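Local coordinates for FERM, ARHGEF and pleckstrin domain-containing protein 2 (Mus musculus, PDB 6D2K) that activates the GTPase RAC1 as a guanine nucleotide exchange factor and acts in semaphorin signalling and actin remodelling, this chain being its FERM domain, at residues K233-S238 and L245-P250; K6-R11 and R71-P76; L103-L108 and Q182-A187; E20-E25 and T35-H40. One frame throughout, in Å; residues are numbered along the deposited sequence. Where two conformers were deposited one is given.

The four contacts sample the three lobes of one FERM domain: contacts 2 and 4 the ubiquitin-like lobe, contact 3 the helical lobe, contact 1 the PH-like lobe. Contacts 2 and 4 adjoin, their centres 12 Å apart, through strands 8-13 and 19-24, which are sheet neighbours. A salt bridge runs from Arg9 NH1 to Asp23 OD1 at 2.7 Å, and Met8 N lies 2.7 Å from Ile24 O, probably as a hydrogen bond. Contact 3 comes within about 7 Å of contact 4, nearest atoms, without touching. Contact 1 stands apart, about 20 Å from the nearest atoms of contacts 2 and 3. Nucleotide exchange belongs to a separate RhoGEF domain.

Contact 1 of 4, residues K233-S238 and L245-P250; sequences KVRKLS and LIKLHP
Leu237 and Ile246 form an antiparallel non-hydrogen-bonded pair whose side chains run next to each other in the same direction, with Leu237 CD2 against Ile246 CG2 at 3.8 Å. This is the close-packed part of the contact. Val234 and Leu248 extend it: with CG1 of Val234 anti to the backbone N (chi1 174°), the other branch, CG2, is left to meet Leu248 CD1 at 3.5 Å. Ile246 and Leu248 both carry on to Phe229 of strand 224-230, so this apolar side is continuous with the interior of the lobe. Lys247 N reaches Lys236 O at 2.8 Å, and Ser238 and Leu245 exchange two hydrogen bonds. At the start of the strand the regular pattern is broken: Lys247 O takes a hydrogen bond from Arg235 N at 2.8 Å and a weak one from Lys236 N at 3.4 Å.

The outer side is much looser. Lys236 and Lys247 face each other through their CB atoms; then Lys236 leads away, while the extended Lys247 lays its methylenes alongside Arg235 CB, CG at 4.0 Å, before its amine leads off. A water joins Ser238 OG, 2.9 Å away, to Leu245 O, to which it donates. Beyond the last strand pair, Lys233 lays its CB over the face of the His249 ring, 3.8 Å from the centroid, in a CH-pi contact between side chains that cross nearly at right angles. Two residues opposite one, Arg235 and Lys236 against Lys247, make a classic beta bulge, here in the hairpin at the edge of the PH-like lobe's antiparallel sheet.

Contact 2 of 4, residues K6-R11 and R71-P76; sequences KHMRIR and RQVRKP
Met8 carries this contact, reaching from the first strand of the ubiquitin-like lobe toward the chain that leaves helix 69-73 and meeting Val73, Lys75 and Pro76. Its CG sits between the backbone N and the carbonyl carbon (chi1 57°), a crowded position that directs the thioether toward Val73, and a bend at the last torsion then presents the methyl. Met8 CE touches Val73 CG2 at 3.8 Å, the two side chains meeting at a slant, and lies equally far from Lys75 O. Nearer the strand, Met8 CB packs 3.7 Å from Pro76 O. Pro76 thus contributes its carbonyl rather than its ring. Val73 belongs to the last turn of the helix, and Arg74 after it takes a positive phi (81°), so the chain turns back past Met8. Behind these residues, Ala79 of strand 79-85 touches both Met8 and Val73.

No direct hydrogen bond crosses the contact; water does that work. One molecule accepts from Arg9 N at 3.0 Å and donates to Pro76 O at 2.7 Å, linking strand backbone to loop backbone. A second lies between Arg9 O and Lys75 O, but more acceptors surround it than it has protons, so its bonding there is doubtful. The chemistry is therefore divided: a methionine methyl makes the apolar contact on the inside, whereas the backbone at the rim is bridged by water, so the join has no direct hydrogen bond.

Contact 3 of 4, residues L103-L108 and Q182-A187; sequences LFALQL and QVLEIA
Leu108 turns its CG anti to the carbonyl carbon (chi1 -67°), which carries CD1 across to the other helix and against Val183, Leu184 and Ala187. Leu184 reaches back from a similar first torsion (chi1 -51°); its CD1 continues the chain away from CA, and CD2 is the branch that does the touching. Leu108 CD1 comes to 3.6 Å from Ala187 CB and to 3.8 Å from Leu184 CD2, the two leucine side chains crossing at about a right angle. That same Leu184 methyl also settles against the opposite backbone, 3.8 Å from Ala105 N, with Phe104 CB at 3.9 Å. Ala105 CB and Val183 CG1 meet more distantly, at 4.2 Å, where the backbones come nearest. The axes approach to 9.4 Å at a crossing angle of 53°, consistent with the small side chain of Ala105 there.

Every residue that touches is buried, and the interface is wholly apolar. The Phe104 ring leads away from it to Val85, Pro89 and Leu95, while Val183 also reaches His130 of helix 121-136. Such oblique packing of helices 98-113 and 176-187 forms part of the core of the all-helical central lobe of FERM domains, which resembles acyl-CoA-binding protein.

Contact 4 of 4, residues E20-E25 and T35-H40; sequences ELFDIE and TQVWKH
Phe22 lies at the centre of this contact, its ring reaching from strand 19-24 to the flank of helix 30-41. Val37 CG2 sits over one face, displaced toward the rim, in a CH-pi contact 4.1 Å from the ring centroid. Around the edge, Gln36 OE1 lies in the ring plane 3.6 Å from Phe22 CD1, the amide turned 39° from the ring, and His40 CB meets Phe22 CZ at 4.1 Å. Farther out, Glu20 of the strand comes up to His40 of the helix, carboxylate and imidazole planes 23° apart, but Glu20 OE2, 3.3 Å from His40 ND1, meets it at an angle too poor for a hydrogen bond.

A second shell sets these groups in place. Gln36, extended beyond CG, holds its carbonyl oxygen to a water at 2.7 Å, and this water accepts from Asp23 N at 3.1 Å, tying helix side chain to strand backbone. Leu33 and Val12 add to the packing round Phe22, Leu51 backs Val37, and the backbone of Phe22 is hydrogen-bonded to Ile10 in the neighbouring strand. Replacing Phe22 with an alanine would probably open a gap beneath Val37 and leave Ile24 to hold more of the strand to the helix. The chemistry implies a change from apolar inside to polar surface in the ubiquitin-like lobe: an aromatic ring within, an amide and one water at the border, polar side chains outermost.

Contact 1 of 4, residues K233-S238 and L245-P250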
# COMPACT_ATOMS: atom_id res chain seq x y z
N LYS A 233 6.32 -7.12 21.77
CA LYS A 233 5.80 -8.33 22.41
C LYS A 233 5.92 -9.56 21.52
O LYS A 233 5.62 -10.67 21.94
CB LYS A 233 4.33 -8.15 22.79
CG LYS A 233 4.08 -6.95 23.69
CD LYS A 233 2.59 -6.73 23.90
CE LYS A 233 2.33 -5.43 24.64
NZ LYS A 233 0.87 -5.23 24.89
N VAL A 234 6.36 -9.35 20.28
CA VAL A 234 6.45 -10.43 19.31
C VAL A 234 7.85 -11.03 19.34
O VAL A 234 8.83 -10.35 19.06
CB VAL A 234 6.15 -9.90 17.90
CG1 VAL A 234 6.39 -10.99 16.85
CG2 VAL A 234 4.72 -9.38 17.83
N ARG A 235 7.93 -12.31 19.70
CA ARG A 235 9.21 -13.00 19.78
C ARG A 235 9.59 -13.67 18.47
O ARG A 235 10.76 -13.73 18.12
CB ARG A 235 9.14 -14.07 20.88
CG ARG A 235 8.59 -13.56 22.21
CD ARG A 235 9.71 -13.14 23.14
NE ARG A 235 9.94 -11.70 23.10
CZ ARG A 235 9.31 -10.83 23.88
NH1 ARG A 235 8.42 -11.26 24.76
NH2 ARG A 235 9.57 -9.54 23.78
N LYS A 236 8.59 -14.18 17.75
CA LYS A 236 8.86 -14.85 16.47
C LYS A 236 7.61 -14.93 15.61
O LYS A 236 6.50 -15.06 16.13
CB LYS A 236 9.40 -16.27 16.71
CG LYS A 236 9.88 -16.94 15.42
CD LYS A 236 10.54 -18.29 15.68
CE LYS A 236 11.31 -18.75 14.45
NZ LYS A 236 11.89 -20.11 14.61
N LEU A 237 7.79 -14.83 14.30
CA LEU A 237 6.72 -15.08 13.35
C LEU A 237 7.10 -16.29 12.51
O LEU A 237 8.23 -16.37 12.02
CB LEU A 237 6.53 -13.86 12.43
CG LEU A 237 6.14 -12.56 13.12
CD1 LEU A 237 6.06 -11.46 12.09
CD2 LEU A 237 4.82 -12.70 13.87
N SER A 238 6.16 -17.20 12.34
CA SER A 238 6.37 -18.42 11.56
C SER A 238 5.14 -18.75 10.74
O SER A 238 4.07 -18.22 10.98
CB SER A 238 6.65 -19.61 12.49
OG SER A 238 7.77 -19.35 13.29
N LEU A 245 1.69 -18.27 12.54
CA LEU A 245 2.00 -18.43 13.97
C LEU A 245 2.71 -17.21 14.55
O LEU A 245 3.75 -16.80 14.05
CB LEU A 245 2.88 -19.68 14.18
CG LEU A 245 2.24 -21.07 14.00
CD1 LEU A 245 1.77 -21.30 12.58
CD2 LEU A 245 3.24 -22.15 14.40
N ILE A 246 2.14 -16.62 15.59
CA ILE A 246 2.79 -15.50 16.27
C ILE A 246 3.22 -15.94 17.66
O ILE A 246 2.36 -16.28 18.47
CB ILE A 246 1.85 -14.31 16.46
CG1 ILE A 246 1.14 -13.94 15.16
CG2 ILE A 246 2.62 -13.11 16.98
CD1 ILE A 246 0.15 -12.80 15.32
N LYS A 247 4.52 -15.94 17.92
CA LYS A 247 4.99 -16.22 19.29
C LYS A 247 5.07 -14.90 20.04
O LYS A 247 5.70 -13.95 19.56
CB LYS A 247 6.36 -16.91 19.26
CG LYS A 247 6.82 -17.37 20.63
CD LYS A 247 8.19 -18.01 20.56
CE LYS A 247 8.81 -18.07 21.94
NZ LYS A 247 10.19 -18.62 21.92
N LEU A 248 4.41 -14.85 21.20
CA LEU A 248 4.06 -13.60 21.90
C LEU A 248 4.24 -13.76 23.41
O LEU A 248 4.64 -14.82 23.87
CB LEU A 248 2.57 -13.32 21.65
CG LEU A 248 2.08 -11.99 21.09
CD1 LEU A 248 2.90 -11.55 19.90
CD2 LEU A 248 0.61 -12.13 20.73
N HIS A 249 3.91 -12.72 24.18
CA HIS A 249 3.86 -12.89 25.64
C HIS A 249 2.81 -13.94 25.98
O HIS A 249 1.72 -13.94 25.40
CB HIS A 249 3.44 -11.59 26.32
CG HIS A 249 4.45 -10.50 26.24
ND1 HIS A 249 5.72 -10.69 25.72
CD2 HIS A 249 4.39 -9.20 26.61
CE1 HIS A 249 6.39 -9.55 25.77
NE2 HIS A 249 5.61 -8.63 26.31
N PRO A 250 3.12 -14.85 26.92
CA PRO A 250 2.21 -15.94 27.28
C PRO A 250 0.96 -15.48 28.03
O PRO A 250 0.97 -14.45 28.70
CB PRO A 250 3.07 -16.81 28.21
CG PRO A 250 4.07 -15.87 28.79
CD PRO A 250 4.40 -14.93 27.66
O HOH W 1 6.28 -18.29 15.53

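Contact 2 of 4, residues K6-R11 and R71-P76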
# COMPACT_ATOMS: atom_id res chain seq x y z
N LYS A 6 17.38 -12.52 -24.95
CA LYS A 6 16.23 -11.75 -25.38
C LYS A 6 15.56 -11.16 -24.14
O LYS A 6 15.42 -11.84 -23.12
CB LYS A 6 15.24 -12.63 -26.14
CG LYS A 6 14.16 -11.87 -26.90
CD LYS A 6 13.12 -12.82 -27.48
CE LYS A 6 12.65 -13.81 -26.41
NZ LYS A 6 11.46 -14.60 -26.84
N HIS A 7 15.16 -9.89 -24.22
CA HIS A 7 14.56 -9.22 -23.07
C HIS A 7 13.04 -9.35 -23.11
O HIS A 7 12.45 -9.42 -24.18
CB HIS A 7 14.94 -7.73 -23.06
CG HIS A 7 16.36 -7.46 -22.66
ND1 HIS A 7 17.42 -8.20 -23.11
CD2 HIS A 7 16.88 -6.49 -21.86
CE1 HIS A 7 18.54 -7.72 -22.60
NE2 HIS A 7 18.24 -6.67 -21.85
N MET A 8 12.42 -9.37 -21.93
CA MET A 8 10.96 -9.27 -21.84
C MET A 8 10.56 -7.81 -21.64
O MET A 8 11.29 -7.04 -21.02
CB MET A 8 10.41 -10.15 -20.72
CG MET A 8 10.99 -9.87 -19.34
SD MET A 8 10.41 -11.03 -18.07
CE MET A 8 8.64 -10.73 -18.09
N ARG A 9 9.41 -7.44 -22.19
CA ARG A 9 8.88 -6.09 -22.09
C ARG A 9 7.96 -6.05 -20.89
O ARG A 9 7.00 -6.81 -20.82
CB ARG A 9 8.08 -5.73 -23.34
CG ARG A 9 7.46 -4.33 -23.32
CD ARG A 9 8.53 -3.27 -23.26
NE ARG A 9 8.50 -2.35 -24.40
CZ ARG A 9 9.11 -2.56 -25.56
NH1 ARG A 9 9.80 -3.67 -25.76
NH2 ARG A 9 9.02 -1.66 -26.53
N ILE A 10 8.26 -5.19 -19.93
CA ILE A 10 7.44 -5.11 -18.74
C ILE A 10 6.80 -3.73 -18.66
O ILE A 10 7.48 -2.73 -18.77
CB ILE A 10 8.29 -5.39 -17.48
CG1 ILE A 10 8.90 -6.79 -17.58
CG2 ILE A 10 7.45 -5.26 -16.23
CD1 ILE A 10 9.76 -7.19 -16.42
N ARG A 11 5.47 -3.69 -18.51
CA ARG A 11 4.78 -2.42 -18.33
C ARG A 11 4.71 -2.08 -16.85
O ARG A 11 4.26 -2.89 -16.04
CB ARG A 11 3.37 -2.50 -18.92
CG ARG A 11 3.35 -2.74 -20.43
CD ARG A 11 1.93 -2.87 -20.98
NE ARG A 11 1.14 -1.65 -20.81
CZ ARG A 11 1.30 -0.55 -21.55
NH1 ARG A 11 2.23 -0.51 -22.49
NH2 ARG A 11 0.52 0.51 -21.33
N ARG A 71 10.42 -15.99 -13.11
CA ARG A 71 9.87 -17.00 -12.21
C ARG A 71 8.75 -16.47 -11.32
O ARG A 71 7.97 -17.24 -10.76
CB ARG A 71 10.98 -17.60 -11.35
N GLN A 72 8.69 -15.15 -11.18
CA GLN A 72 7.65 -14.48 -10.42
C GLN A 72 6.46 -14.04 -11.27
O GLN A 72 5.30 -14.26 -10.91
CB GLN A 72 8.24 -13.24 -9.74
CG GLN A 72 9.44 -13.54 -8.86
CD GLN A 72 9.85 -12.34 -8.04
OE1 GLN A 72 9.06 -11.82 -7.26
NE2 GLN A 72 11.09 -11.88 -8.23
N VAL A 73 6.73 -13.44 -12.42
CA VAL A 73 5.63 -12.89 -13.21
C VAL A 73 5.02 -13.88 -14.23
O VAL A 73 3.79 -13.96 -14.36
CB VAL A 73 5.99 -11.52 -13.84
CG1 VAL A 73 6.20 -10.48 -12.73
CG2 VAL A 73 7.24 -11.63 -14.68
N ARG A 74 5.86 -14.64 -14.92
CA ARG A 74 5.42 -15.78 -15.74
C ARG A 74 4.87 -15.43 -17.12
O ARG A 74 4.65 -16.31 -17.95
CB ARG A 74 4.37 -16.62 -14.99
CG ARG A 74 4.78 -17.04 -13.59
CD ARG A 74 6.26 -17.39 -13.55
NE ARG A 74 6.55 -18.82 -13.57
CZ ARG A 74 5.87 -19.74 -14.25
NH1 ARG A 74 6.25 -21.01 -14.18
NH2 ARG A 74 4.82 -19.41 -14.99
N LYS A 75 4.63 -14.14 -17.36
CA LYS A 75 4.04 -13.71 -18.62
C LYS A 75 5.09 -13.01 -19.47
O LYS A 75 5.25 -11.79 -19.38
CB LYS A 75 2.87 -12.78 -18.34
CG LYS A 75 1.85 -13.39 -17.41
CD LYS A 75 0.80 -12.38 -17.00
CE LYS A 75 -0.21 -13.00 -16.04
NZ LYS A 75 -1.31 -12.06 -15.70
N PRO A 76 5.82 -13.78 -20.30
CA PRO A 76 6.92 -13.22 -21.10
C PRO A 76 6.47 -12.11 -22.03
O PRO A 76 7.23 -11.18 -22.31
CB PRO A 76 7.40 -14.43 -21.91
CG PRO A 76 6.29 -15.44 -21.82
CD PRO A 76 5.70 -15.23 -20.47
O HOH W 2 7.96 -9.25 -24.09
O HOH W 3 6.34 -9.21 -20.42

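Contact 3 of 4, residues L103-L108 and Q182-A187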
# COMPACT_ATOMS: atom_id res chain seq x y z
N LEU A 103 4.63 11.30 -3.92
CA LEU A 103 4.26 9.91 -4.22
C LEU A 103 3.34 9.31 -3.15
O LEU A 103 2.41 8.57 -3.47
CB LEU A 103 5.49 9.03 -4.42
CG LEU A 103 6.33 9.37 -5.66
CD1 LEU A 103 7.38 8.29 -5.85
CD2 LEU A 103 5.47 9.55 -6.92
N PHE A 104 3.59 9.63 -1.88
CA PHE A 104 2.71 9.12 -0.82
C PHE A 104 1.29 9.68 -0.96
O PHE A 104 0.32 8.96 -0.74
CB PHE A 104 3.27 9.42 0.58
CG PHE A 104 4.07 8.29 1.17
CD1 PHE A 104 3.54 7.51 2.19
CD2 PHE A 104 5.35 8.00 0.71
CE1 PHE A 104 4.26 6.45 2.73
CE2 PHE A 104 6.08 6.94 1.26
CZ PHE A 104 5.53 6.17 2.27
N ALA A 105 1.16 10.96 -1.30
CA ALA A 105 -0.18 11.52 -1.52
C ALA A 105 -0.90 10.80 -2.66
O ALA A 105 -2.11 10.55 -2.57
CB ALA A 105 -0.10 13.03 -1.79
N LEU A 106 -0.16 10.46 -3.72
CA LEU A 106 -0.73 9.72 -4.85
C LEU A 106 -1.14 8.32 -4.43
O LEU A 106 -2.15 7.79 -4.89
CB LEU A 106 0.26 9.63 -6.02
CG LEU A 106 0.54 10.95 -6.78
CD1 LEU A 106 1.46 10.69 -7.97
CD2 LEU A 106 -0.78 11.56 -7.24
N GLN A 107 -0.36 7.71 -3.54
CA GLN A 107 -0.69 6.37 -3.06
C GLN A 107 -1.99 6.41 -2.25
O GLN A 107 -2.87 5.56 -2.40
CB GLN A 107 0.45 5.82 -2.20
CG GLN A 107 0.12 4.51 -1.46
CD GLN A 107 -0.00 3.33 -2.38
OE1 GLN A 107 -1.03 2.65 -2.41
NE2 GLN A 107 1.04 3.07 -3.12
N LEU A 108 -2.10 7.41 -1.39
CA LEU A 108 -3.30 7.56 -0.57
C LEU A 108 -4.51 7.86 -1.43
O LEU A 108 -5.61 7.37 -1.14
CB LEU A 108 -3.08 8.62 0.51
CG LEU A 108 -2.03 8.16 1.53
CD1 LEU A 108 -1.56 9.38 2.31
CD2 LEU A 108 -2.57 7.06 2.46
N GLN A 182 -0.99 18.23 3.70
CA GLN A 182 -2.28 18.12 4.36
C GLN A 182 -2.90 16.75 4.13
O GLN A 182 -3.54 16.21 5.01
CB GLN A 182 -3.22 19.21 3.87
CG GLN A 182 -2.70 20.60 4.17
CD GLN A 182 -3.41 21.22 5.32
OE1 GLN A 182 -4.04 22.28 5.17
NE2 GLN A 182 -3.35 20.58 6.47
N VAL A 183 -2.75 16.21 2.92
CA VAL A 183 -3.27 14.86 2.65
C VAL A 183 -2.62 13.85 3.61
O VAL A 183 -3.32 13.02 4.21
CB VAL A 183 -3.05 14.46 1.17
CG1 VAL A 183 -3.29 12.95 0.97
CG2 VAL A 183 -3.96 15.27 0.26
N LEU A 184 -1.30 13.95 3.77
CA LEU A 184 -0.55 13.05 4.64
C LEU A 184 -0.98 13.22 6.10
O LEU A 184 -1.10 12.25 6.84
CB LEU A 184 0.96 13.25 4.52
CG LEU A 184 1.58 13.23 3.12
CD1 LEU A 184 3.10 13.14 3.19
CD2 LEU A 184 1.02 12.11 2.27
N GLU A 185 -1.20 14.47 6.51
CA GLU A 185 -1.57 14.78 7.89
C GLU A 185 -2.94 14.22 8.25
O GLU A 185 -3.14 13.67 9.36
CB GLU A 185 -1.54 16.29 8.10
CG GLU A 185 -0.17 16.79 8.49
CD GLU A 185 0.30 16.17 9.80
OE1 GLU A 185 1.42 15.63 9.84
OE2 GLU A 185 -0.48 16.20 10.78
N ILE A 186 -3.88 14.35 7.33
CA ILE A 186 -5.22 13.81 7.51
C ILE A 186 -5.16 12.28 7.50
O ILE A 186 -5.67 11.62 8.40
CB ILE A 186 -6.17 14.28 6.40
CG1 ILE A 186 -6.47 15.78 6.56
CG2 ILE A 186 -7.47 13.49 6.43
CD1 ILE A 186 -7.09 16.43 5.31
N ALA A 187 -4.54 11.72 6.47
CA ALA A 187 -4.52 10.27 6.29
C ALA A 187 -3.83 9.51 7.41
O ALA A 187 -4.28 8.42 7.77
CB ALA A 187 -3.88 9.92 4.97

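Contact 4 of 4, residues E20-E25 and T35-H40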
# COMPACT_ATOMS: atom_id res chain seq x y z
N GLU A 20 5.22 3.24 -17.96
CA GLU A 20 6.56 3.23 -18.53
C GLU A 20 6.94 1.80 -18.87
O GLU A 20 6.59 0.88 -18.15
CB GLU A 20 7.57 3.85 -17.57
CG GLU A 20 7.82 5.34 -17.79
CD GLU A 20 8.49 5.64 -19.13
OE1 GLU A 20 7.76 5.83 -20.12
OE2 GLU A 20 9.74 5.67 -19.19
N LEU A 21 7.65 1.62 -19.99
CA LEU A 21 8.03 0.30 -20.47
C LEU A 21 9.49 0.01 -20.14
O LEU A 21 10.36 0.87 -20.35
CB LEU A 21 7.80 0.21 -21.99
CG LEU A 21 6.40 0.61 -22.45
CD1 LEU A 21 6.35 0.74 -23.96
CD2 LEU A 21 5.34 -0.37 -21.97
N PHE A 22 9.75 -1.17 -19.60
CA PHE A 22 11.12 -1.56 -19.24
C PHE A 22 11.44 -2.90 -19.86
O PHE A 22 10.70 -3.86 -19.69
CB PHE A 22 11.28 -1.66 -17.72
CG PHE A 22 11.08 -0.35 -17.01
CD1 PHE A 22 12.16 0.40 -16.60
CD2 PHE A 22 9.80 0.13 -16.76
CE1 PHE A 22 11.97 1.61 -15.94
CE2 PHE A 22 9.61 1.33 -16.12
CZ PHE A 22 10.69 2.08 -15.71
N ASP A 23 12.56 -2.96 -20.58
CA ASP A 23 12.99 -4.21 -21.19
C ASP A 23 14.08 -4.84 -20.34
O ASP A 23 15.08 -4.20 -20.01
CB ASP A 23 13.49 -3.95 -22.61
CG ASP A 23 12.37 -3.49 -23.53
OD1 ASP A 23 11.31 -4.14 -23.54
OD2 ASP A 23 12.56 -2.48 -24.24
N ILE A 24 13.88 -6.09 -19.96
CA ILE A 24 14.81 -6.73 -19.04
C ILE A 24 14.95 -8.21 -19.36
O ILE A 24 14.01 -8.83 -19.86
CB ILE A 24 14.33 -6.56 -17.59
CG1 ILE A 24 15.43 -6.93 -16.60
CG2 ILE A 24 13.08 -7.38 -17.35
CD1 ILE A 24 15.18 -6.40 -15.21
N GLU A 25 16.12 -8.76 -19.07
CA GLU A 25 16.33 -10.20 -19.23
C GLU A 25 15.56 -10.94 -18.16
O GLU A 25 15.71 -10.66 -16.97
CB GLU A 25 17.82 -10.54 -19.14
CG GLU A 25 18.63 -9.98 -20.29
CD GLU A 25 20.11 -10.23 -20.13
OE1 GLU A 25 20.73 -9.59 -19.25
OE2 GLU A 25 20.66 -11.05 -20.89
N THR A 35 15.61 -1.12 -9.55
CA THR A 35 16.59 -0.04 -9.74
C THR A 35 16.39 0.77 -11.03
O THR A 35 16.58 1.99 -11.02
CB THR A 35 18.03 -0.59 -9.66
OG1 THR A 35 18.29 -1.07 -8.33
CG2 THR A 35 19.04 0.50 -10.01
N GLN A 36 15.99 0.13 -12.13
CA GLN A 36 15.68 0.88 -13.33
C GLN A 36 14.50 1.82 -13.06
O GLN A 36 14.49 2.96 -13.54
CB GLN A 36 15.38 -0.04 -14.53
CG GLN A 36 16.60 -0.79 -15.04
CD GLN A 36 16.37 -1.48 -16.39
OE1 GLN A 36 15.34 -1.28 -17.04
NE2 GLN A 36 17.34 -2.28 -16.82
N VAL A 37 13.53 1.36 -12.28
CA VAL A 37 12.38 2.19 -11.97
C VAL A 37 12.78 3.35 -11.07
O VAL A 37 12.35 4.48 -11.31
CB VAL A 37 11.24 1.40 -11.32
CG1 VAL A 37 10.13 2.36 -10.91
CG2 VAL A 37 10.71 0.36 -12.30
N TRP A 38 13.59 3.08 -10.06
CA TRP A 38 14.03 4.13 -9.14
C TRP A 38 14.82 5.20 -9.90
O TRP A 38 14.78 6.38 -9.55
CB TRP A 38 14.89 3.58 -8.00
CG TRP A 38 14.28 2.45 -7.16
CD1 TRP A 38 14.96 1.57 -6.39
CD2 TRP A 38 12.89 2.11 -7.04
NE1 TRP A 38 14.10 0.69 -5.79
CE2 TRP A 38 12.82 1.00 -6.17
CE3 TRP A 38 11.71 2.62 -7.58
CZ2 TRP A 38 11.60 0.40 -5.83
CZ3 TRP A 38 10.50 2.01 -7.23
CH2 TRP A 38 10.46 0.92 -6.36
N LYS A 39 15.56 4.78 -10.92
CA LYS A 39 16.34 5.70 -11.75
C LYS A 39 15.45 6.53 -12.65
O LYS A 39 15.62 7.75 -12.76
CB LYS A 39 17.33 4.93 -12.61
CG LYS A 39 18.59 4.49 -11.90
CD LYS A 39 19.76 4.40 -12.87
CE LYS A 39 19.30 4.37 -14.33
NZ LYS A 39 18.96 5.73 -14.88
N HIS A 40 14.50 5.88 -13.31
CA HIS A 40 13.55 6.59 -14.15
C HIS A 40 12.87 7.69 -13.34
O HIS A 40 12.61 8.77 -13.86
CB HIS A 40 12.52 5.63 -14.73
CG HIS A 40 11.37 6.32 -15.40
ND1 HIS A 40 11.46 6.85 -16.67
CD2 HIS A 40 10.12 6.60 -14.96
CE1 HIS A 40 10.31 7.42 -16.99
NE2 HIS A 40 9.48 7.27 -15.97
O HOH W 4 14.73 -0.93 -19.69